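PDB 3LLW: geranyltranstransferase (IspA) from Helicobacter pylori, which probably acts as a magnesium-dependent prenyltransferase in isoprenoid biosynthesis. Local coordinates for residues Ser4-Tyr12 / Leu288-Thr299. Residues are numbered along the deposited sequence; the frame is centred on the assembly and turned at random.
Sequences SSPNLSFYY and LLQENLNALLNT. With SO4 (sulfate ion), chain E.
Asn7 reaches across to the first turn of the 288-299 segment; Asn7, Asn292 and Tyr11 bury the largest areas in this contact, together a little under half of the total. The CG of Asn7 lies anti to the backbone N, which carries the amide over to the other helix. There ND2 donates to Glu291 OE1 at 3.3 Å, using the anti lone pair of that oxygen, and makes a weak bond to Leu288 O. Asn292 OD1 is closer still, 2.8 Å from Asn7 ND2, and the two amide planes differ by only 5°. Leu288 CD2 packs against CB and CG of Asn7, 3.6 Å from the CG.

Glu291 OE1 also receives a weak bond from Ser5 OG. Because Ser5 is the N-cap of helix 6-23, and its OG weakly accepts from Leu8 N, the carboxylate is tied to the start of that helix.

The Tyr11 ring runs alongside the Asn292 amide, their planes 20° apart. Toward Ala295 and Leu296 the contacts turn mainly to van der Waals packing. Leu8 CD1 packs 3.6 Å from Ala295 CB, which the Tyr12 hydroxyl approaches as well, and Leu296 CG sits near the Tyr11 ring plane at its edge, 3.4 Å from Tyr11 OH.

A sulfate, probably from the crystallisation liquor, accepts from the backbone N atoms of Leu288 and Leu289. The short helical segments cross at -55°, plain packing of the N-terminal helix on the C-terminal one in the all-helical fold of polyprenyl synthetases, away from the magnesium-binding Asp94 and Asp100. Helix 51-63 lies beside both: its Lys54 O and Ala58 O accept from Tyr11 OH and Asn292 ND2, respectively, while Leu293 and Leu297 pack against helices 209-236 and 261-279.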
ATOM      1  N   SER A   4     -31.195 -24.245  -1.989  1.00 81.80           N
ATOM      2  CA  SER A   4     -30.235 -23.580  -2.858  1.00 76.08           C
ATOM      3  C   SER A   4     -30.228 -24.132  -4.278  1.00 68.45           C
ATOM      4  O   SER A   4     -30.063 -25.333  -4.482  1.00 70.67           O
ATOM      5  CB  SER A   4     -28.834 -23.651  -2.244  1.00 74.17           C
ATOM      6  OG  SER A   4     -28.809 -22.980  -0.996  1.00 78.29           O
ATOM      7  N   SER A   5     -30.403 -23.228  -5.241  1.00 61.48           N
ATOM      8  CA  SER A   5     -30.277 -23.492  -6.680  1.00 55.21           C
ATOM      9  C   SER A   5     -28.831 -23.880  -7.040  1.00 57.18           C
ATOM     10  O   SER A   5     -27.950 -23.747  -6.196  1.00 57.62           O
ATOM     11  CB  SER A   5     -30.695 -22.230  -7.445  1.00 59.64           C
ATOM     12  OG  SER A   5     -29.778 -21.160  -7.236  1.00 56.71           O
ATOM     13  N   PRO A   6     -28.573 -24.380  -8.277  1.00 60.41           N
ATOM     14  CA  PRO A   6     -27.184 -24.680  -8.661  1.00 59.39           C
ATOM     15  C   PRO A   6     -26.211 -23.502  -8.580  1.00 58.70           C
ATOM     16  O   PRO A   6     -25.118 -23.663  -8.037  1.00 57.62           O
ATOM     17  CB  PRO A   6     -27.316 -25.177 -10.103  1.00 59.65           C
ATOM     18  CG  PRO A   6     -28.696 -25.689 -10.191  1.00 59.61           C
ATOM     19  CD  PRO A   6     -29.502 -24.752  -9.359  1.00 58.56           C
ATOM     20  N   ASN A   7     -26.622 -22.346  -9.100  1.00 52.44           N
ATOM     21  CA  ASN A   7     -25.861 -21.100  -9.019  1.00 51.18           C
ATOM     22  C   ASN A   7     -25.439 -20.725  -7.586  1.00 53.97           C
ATOM     23  O   ASN A   7     -24.276 -20.416  -7.329  1.00 55.75           O
ATOM     24  CB  ASN A   7     -26.709 -19.979  -9.614  1.00 49.29           C
ATOM     25  CG  ASN A   7     -26.075 -18.613  -9.462  1.00 53.78           C
ATOM     26  OD1 ASN A   7     -25.050 -18.322 -10.082  1.00 52.59           O
ATOM     27  ND2 ASN A   7     -26.707 -17.751  -8.658  1.00 48.37           N
ATOM     28  N   LEU A   8     -26.399 -20.780  -6.669  1.00 51.02           N
ATOM     29  CA  LEU A   8     -26.206 -20.410  -5.282  1.00 51.27           C
ATOM     30  C   LEU A   8     -25.410 -21.470  -4.536  1.00 57.65           C
ATOM     31  O   LEU A   8     -24.713 -21.172  -3.557  1.00 61.93           O
ATOM     32  CB  LEU A   8     -27.578 -20.257  -4.629  1.00 50.71           C
ATOM     33  CG  LEU A   8     -27.659 -19.439  -3.350  1.00 54.79           C
ATOM     34  CD1 LEU A   8     -27.052 -18.068  -3.580  1.00 49.98           C
ATOM     35  CD2 LEU A   8     -29.103 -19.322  -2.901  1.00 51.07           C
ATOM     36  N   SER A   9     -25.529 -22.710  -5.006  1.00 59.54           N
ATOM     37  CA  SER A   9     -24.840 -23.855  -4.419  1.00 56.23           C
ATOM     38  C   SER A   9     -23.377 -23.823  -4.824  1.00 53.13           C
ATOM     39  O   SER A   9     -22.493 -24.151  -4.022  1.00 50.44           O
ATOM     40  CB  SER A   9     -25.481 -25.165  -4.898  1.00 55.55           C
ATOM     41  OG  SER A   9     -25.115 -26.246  -4.067  1.00 61.99           O
ATOM     42  N   PHE A  10     -23.144 -23.431  -6.078  1.00 46.17           N
ATOM     43  CA  PHE A  10     -21.805 -23.271  -6.631  1.00 50.22           C
ATOM     44  C   PHE A  10     -21.050 -22.149  -5.908  1.00 51.06           C
ATOM     45  O   PHE A  10     -19.859 -22.278  -5.616  1.00 53.29           O
ATOM     46  CB  PHE A  10     -21.894 -22.975  -8.132  1.00 50.81           C
ATOM     47  CG  PHE A  10     -20.591 -22.572  -8.752  1.00 56.10           C
ATOM     48  CD1 PHE A  10     -19.655 -23.535  -9.110  1.00 61.92           C
ATOM     49  CD2 PHE A  10     -20.306 -21.231  -8.998  1.00 55.63           C
ATOM     50  CE1 PHE A  10     -18.441 -23.167  -9.692  1.00 66.52           C
ATOM     51  CE2 PHE A  10     -19.094 -20.854  -9.574  1.00 60.15           C
ATOM     52  CZ  PHE A  10     -18.160 -21.825  -9.921  1.00 55.47           C
ATOM     53  N   TYR A  11     -21.761 -21.056  -5.639  1.00 52.06           N
ATOM     54  CA  TYR A  11     -21.209 -19.894  -4.961  1.00 51.07           C
ATOM     55  C   TYR A  11     -20.823 -20.199  -3.517  1.00 51.89           C
ATOM     56  O   TYR A  11     -19.725 -19.840  -3.084  1.00 58.71           O
ATOM     57  CB  TYR A  11     -22.179 -18.710  -5.037  1.00 50.12           C
ATOM     58  CG  TYR A  11     -21.900 -17.618  -4.020  1.00 54.78           C
ATOM     59  CD1 TYR A  11     -20.699 -16.894  -4.046  1.00 52.68           C
ATOM     60  CD2 TYR A  11     -22.836 -17.306  -3.036  1.00 53.52           C
ATOM     61  CE1 TYR A  11     -20.439 -15.915  -3.123  1.00 44.95           C
ATOM     62  CE2 TYR A  11     -22.588 -16.307  -2.113  1.00 55.11           C
ATOM     63  CZ  TYR A  11     -21.384 -15.618  -2.162  1.00 51.79           C
ATOM     64  OH  TYR A  11     -21.125 -14.631  -1.247  1.00 50.92           O
ATOM     65  N   TYR A  12     -21.707 -20.868  -2.783  1.00 53.82           N
ATOM     66  CA  TYR A  12     -21.419 -21.256  -1.397  1.00 55.87           C
ATOM     67  C   TYR A  12     -20.181 -22.145  -1.285  1.00 54.69           C
ATOM     68  O   TYR A  12     -19.430 -22.072  -0.311  1.00 54.80           O
ATOM     69  CB  TYR A  12     -22.617 -21.972  -0.767  1.00 58.92           C
ATOM     70  CG  TYR A  12     -23.733 -21.059  -0.299  1.00 61.41           C
ATOM     71  CD1 TYR A  12     -23.474 -19.745   0.097  1.00 56.54           C
ATOM     72  CD2 TYR A  12     -25.048 -21.522  -0.226  1.00 57.82           C
ATOM     73  CE1 TYR A  12     -24.494 -18.910   0.534  1.00 57.04           C
ATOM     74  CE2 TYR A  12     -26.077 -20.695   0.220  1.00 61.24           C
ATOM     75  CZ  TYR A  12     -25.791 -19.392   0.600  1.00 63.72           C
ATOM     76  OH  TYR A  12     -26.802 -18.565   1.042  1.00 68.43           O
ATOM     77  N   LEU A 288     -29.114 -14.128 -11.542  1.00 53.65           N
ATOM     78  CA  LEU A 288     -28.097 -14.887 -10.797  1.00 51.54           C
ATOM     79  C   LEU A 288     -27.354 -13.995  -9.798  1.00 54.24           C
ATOM     80  O   LEU A 288     -27.050 -14.421  -8.682  1.00 49.45           O
ATOM     81  CB  LEU A 288     -27.114 -15.589 -11.743  1.00 46.49           C
ATOM     82  CG  LEU A 288     -27.701 -16.573 -12.770  1.00 59.48           C
ATOM     83  CD1 LEU A 288     -26.650 -17.052 -13.776  1.00 55.73           C
ATOM     84  CD2 LEU A 288     -28.389 -17.759 -12.104  1.00 52.97           C
ATOM     85  N   LEU A 289     -27.092 -12.757 -10.214  1.00 53.92           N
ATOM     86  CA  LEU A 289     -26.497 -11.736  -9.357  1.00 52.26           C
ATOM     87  C   LEU A 289     -27.417 -11.373  -8.209  1.00 51.15           C
ATOM     88  O   LEU A 289     -26.990 -11.318  -7.033  1.00 48.21           O
ATOM     89  CB  LEU A 289     -26.125 -10.489 -10.178  1.00 48.90           C
ATOM     90  CG  LEU A 289     -25.489  -9.264  -9.496  1.00 53.14           C
ATOM     91  CD1 LEU A 289     -24.225  -9.605  -8.736  1.00 50.03           C
ATOM     92  CD2 LEU A 289     -25.204  -8.167 -10.520  1.00 55.85           C
ATOM     93  N   GLN A 290     -28.682 -11.147  -8.547  1.00 46.71           N
ATOM     94  CA  GLN A 290     -29.686 -10.831  -7.545  1.00 49.17           C
ATOM     95  C   GLN A 290     -29.783 -11.954  -6.512  1.00 49.72           C
ATOM     96  O   GLN A 290     -29.930 -11.681  -5.317  1.00 43.74           O
ATOM     97  CB  GLN A 290     -31.040 -10.568  -8.206  1.00 51.52           C
ATOM     98  CG  GLN A 290     -32.072  -9.888  -7.304  1.00 62.18           C
ATOM     99  CD  GLN A 290     -32.829 -10.863  -6.402  1.00 72.87           C
ATOM    100  OE1 GLN A 290     -33.119 -12.001  -6.793  1.00 72.94           O
ATOM    101  NE2 GLN A 290     -33.147 -10.418  -5.186  1.00 77.38           N
ATOM    102  N   GLU A 291     -29.676 -13.197  -6.985  1.00 46.64           N
ATOM    103  CA  GLU A 291     -29.839 -14.373  -6.147  1.00 56.40           C
ATOM    104  C   GLU A 291     -28.696 -14.509  -5.142  1.00 57.43           C
ATOM    105  O   GLU A 291     -28.939 -14.747  -3.956  1.00 59.03           O
ATOM    106  CB  GLU A 291     -29.949 -15.620  -7.018  1.00 53.28           C
ATOM    107  CG  GLU A 291     -30.357 -16.880  -6.282  1.00 64.51           C
ATOM    108  CD  GLU A 291     -30.708 -18.032  -7.222  1.00 70.33           C
ATOM    109  OE1 GLU A 291     -29.893 -18.364  -8.123  1.00 70.74           O
ATOM    110  OE2 GLU A 291     -31.808 -18.609  -7.053  1.00 85.72           O
ATOM    111  N   ASN A 292     -27.460 -14.351  -5.623  1.00 55.70           N
ATOM    112  CA  ASN A 292     -26.273 -14.397  -4.764  1.00 54.94           C
ATOM    113  C   ASN A 292     -26.246 -13.269  -3.728  1.00 52.49           C
ATOM    114  O   ASN A 292     -26.000 -13.511  -2.545  1.00 52.35           O
ATOM    115  CB  ASN A 292     -24.988 -14.384  -5.604  1.00 54.07           C
ATOM    116  CG  ASN A 292     -24.772 -15.676  -6.372  1.00 60.17           C
ATOM    117  OD1 ASN A 292     -25.597 -16.584  -6.321  1.00 65.41           O
ATOM    118  ND2 ASN A 292     -23.657 -15.762  -7.094  1.00 54.41           N
ATOM    119  N   LEU A 293     -26.514 -12.046  -4.180  1.00 50.52           N
ATOM    120  CA  LEU A 293     -26.557 -10.902  -3.284  1.00 55.67           C
ATOM    121  C   LEU A 293     -27.662 -11.013  -2.241  1.00 58.52           C
ATOM    122  O   LEU A 293     -27.412 -10.805  -1.056  1.00 62.76           O
ATOM    123  CB  LEU A 293     -26.649  -9.587  -4.065  1.00 55.90           C
ATOM    124  CG  LEU A 293     -25.386  -9.195  -4.849  1.00 54.87           C
ATOM    125  CD1 LEU A 293     -25.599  -7.896  -5.590  1.00 44.75           C
ATOM    126  CD2 LEU A 293     -24.176  -9.098  -3.934  1.00 51.04           C
ATOM    127  N   ASN A 294     -28.862 -11.387  -2.687  1.00 60.60           N
ATOM    128  CA  ASN A 294     -30.012 -11.595  -1.807  1.00 55.32           C
ATOM    129  C   ASN A 294     -29.708 -12.594  -0.698  1.00 53.75           C
ATOM    130  O   ASN A 294     -30.021 -12.331   0.471  1.00 47.81           O
ATOM    131  CB  ASN A 294     -31.227 -12.035  -2.632  1.00 62.71           C
ATOM    132  CG  ASN A 294     -32.493 -12.180  -1.812  1.00 64.77           C
ATOM    133  OD1 ASN A 294     -32.974 -13.291  -1.618  1.00 67.20           O
ATOM    134  ND2 ASN A 294     -33.050 -11.061  -1.350  1.00 62.17           N
ATOM    135  N   ALA A 295     -29.067 -13.706  -1.065  1.00 48.66           N
ATOM    136  CA  ALA A 295     -28.751 -14.773  -0.116  1.00 57.60           C
ATOM    137  C   ALA A 295     -27.764 -14.313   0.942  1.00 63.89           C
ATOM    138  O   ALA A 295     -27.949 -14.588   2.130  1.00 64.21           O
ATOM    139  CB  ALA A 295     -28.207 -15.972  -0.833  1.00 57.53           C
ATOM    140  N   LEU A 296     -26.729 -13.601   0.494  1.00 66.97           N
ATOM    141  CA  LEU A 296     -25.680 -13.103   1.371  1.00 68.07           C
ATOM    142  C   LEU A 296     -26.243 -12.128   2.399  1.00 66.25           C
ATOM    143  O   LEU A 296     -25.939 -12.232   3.591  1.00 64.39           O
ATOM    144  CB  LEU A 296     -24.587 -12.418   0.550  1.00 68.20           C
ATOM    145  CG  LEU A 296     -23.115 -12.756   0.800  1.00 71.70           C
ATOM    146  CD1 LEU A 296     -22.246 -11.680   0.160  1.00 71.91           C
ATOM    147  CD2 LEU A 296     -22.743 -12.964   2.281  1.00 70.13           C
ATOM    148  N   LEU A 297     -27.076 -11.202   1.926  1.00 64.21           N
ATOM    149  CA  LEU A 297     -27.690 -10.190   2.783  1.00 64.55           C
ATOM    150  C   LEU A 297     -28.661 -10.764   3.800  1.00 66.30           C
ATOM    151  O   LEU A 297     -28.719 -10.279   4.927  1.00 65.41           O
ATOM    152  CB  LEU A 297     -28.396  -9.123   1.956  1.00 63.96           C
ATOM    153  CG  LEU A 297     -27.596  -8.325   0.922  1.00 70.81           C
ATOM    154  CD1 LEU A 297     -28.456  -7.188   0.467  1.00 76.13           C
ATOM    155  CD2 LEU A 297     -26.263  -7.806   1.456  1.00 76.08           C
ATOM    156  N   ASN A 298     -29.419 -11.789   3.407  1.00 68.19           N
ATOM    157  CA  ASN A 298     -30.360 -12.438   4.327  1.00 71.05           C
ATOM    158  C   ASN A 298     -29.633 -13.155   5.458  1.00 70.95           C
ATOM    159  O   ASN A 298     -30.121 -13.196   6.588  1.00 72.64           O
ATOM    160  CB  ASN A 298     -31.318 -13.391   3.594  1.00 69.70           C
ATOM    161  CG  ASN A 298     -32.442 -12.651   2.864  1.00 74.07           C
ATOM    162  OD1 ASN A 298     -33.167 -11.840   3.452  1.00 70.68           O
ATOM    163  ND2 ASN A 298     -32.593 -12.938   1.575  1.00 78.78           N
ATOM    164  N   THR A 299     -28.461 -13.700   5.151  1.00 68.91           N
ATOM    165  CA  THR A 299     -27.595 -14.272   6.170  1.00 75.90           C
ATOM    166  C   THR A 299     -27.105 -13.173   7.124  1.00 75.03           C
ATOM    167  O   THR A 299     -27.111 -13.365   8.342  1.00 76.87           O
ATOM    168  CB  THR A 299     -26.398 -15.025   5.548  1.00 78.56           C
ATOM    169  OG1 THR A 299     -26.844 -15.785   4.417  1.00 76.78           O
ATOM    170  CG2 THR A 299     -25.762 -15.966   6.569  1.00 81.80           C
TER
HETATM  171  S   SO4 E 310     -27.078 -12.742 -14.388  1.00 70.65           S
HETATM  172  O1  SO4 E 310     -28.197 -13.657 -14.171  1.00 71.19           O
HETATM  173  O2  SO4 E 310     -26.746 -12.069 -13.130  1.00 67.02           O
HETATM  174  O3  SO4 E 310     -25.925 -13.504 -14.873  1.00 75.68           O
HETATM  175  O4  SO4 E 310     -27.464 -11.769 -15.416  1.00 72.99           O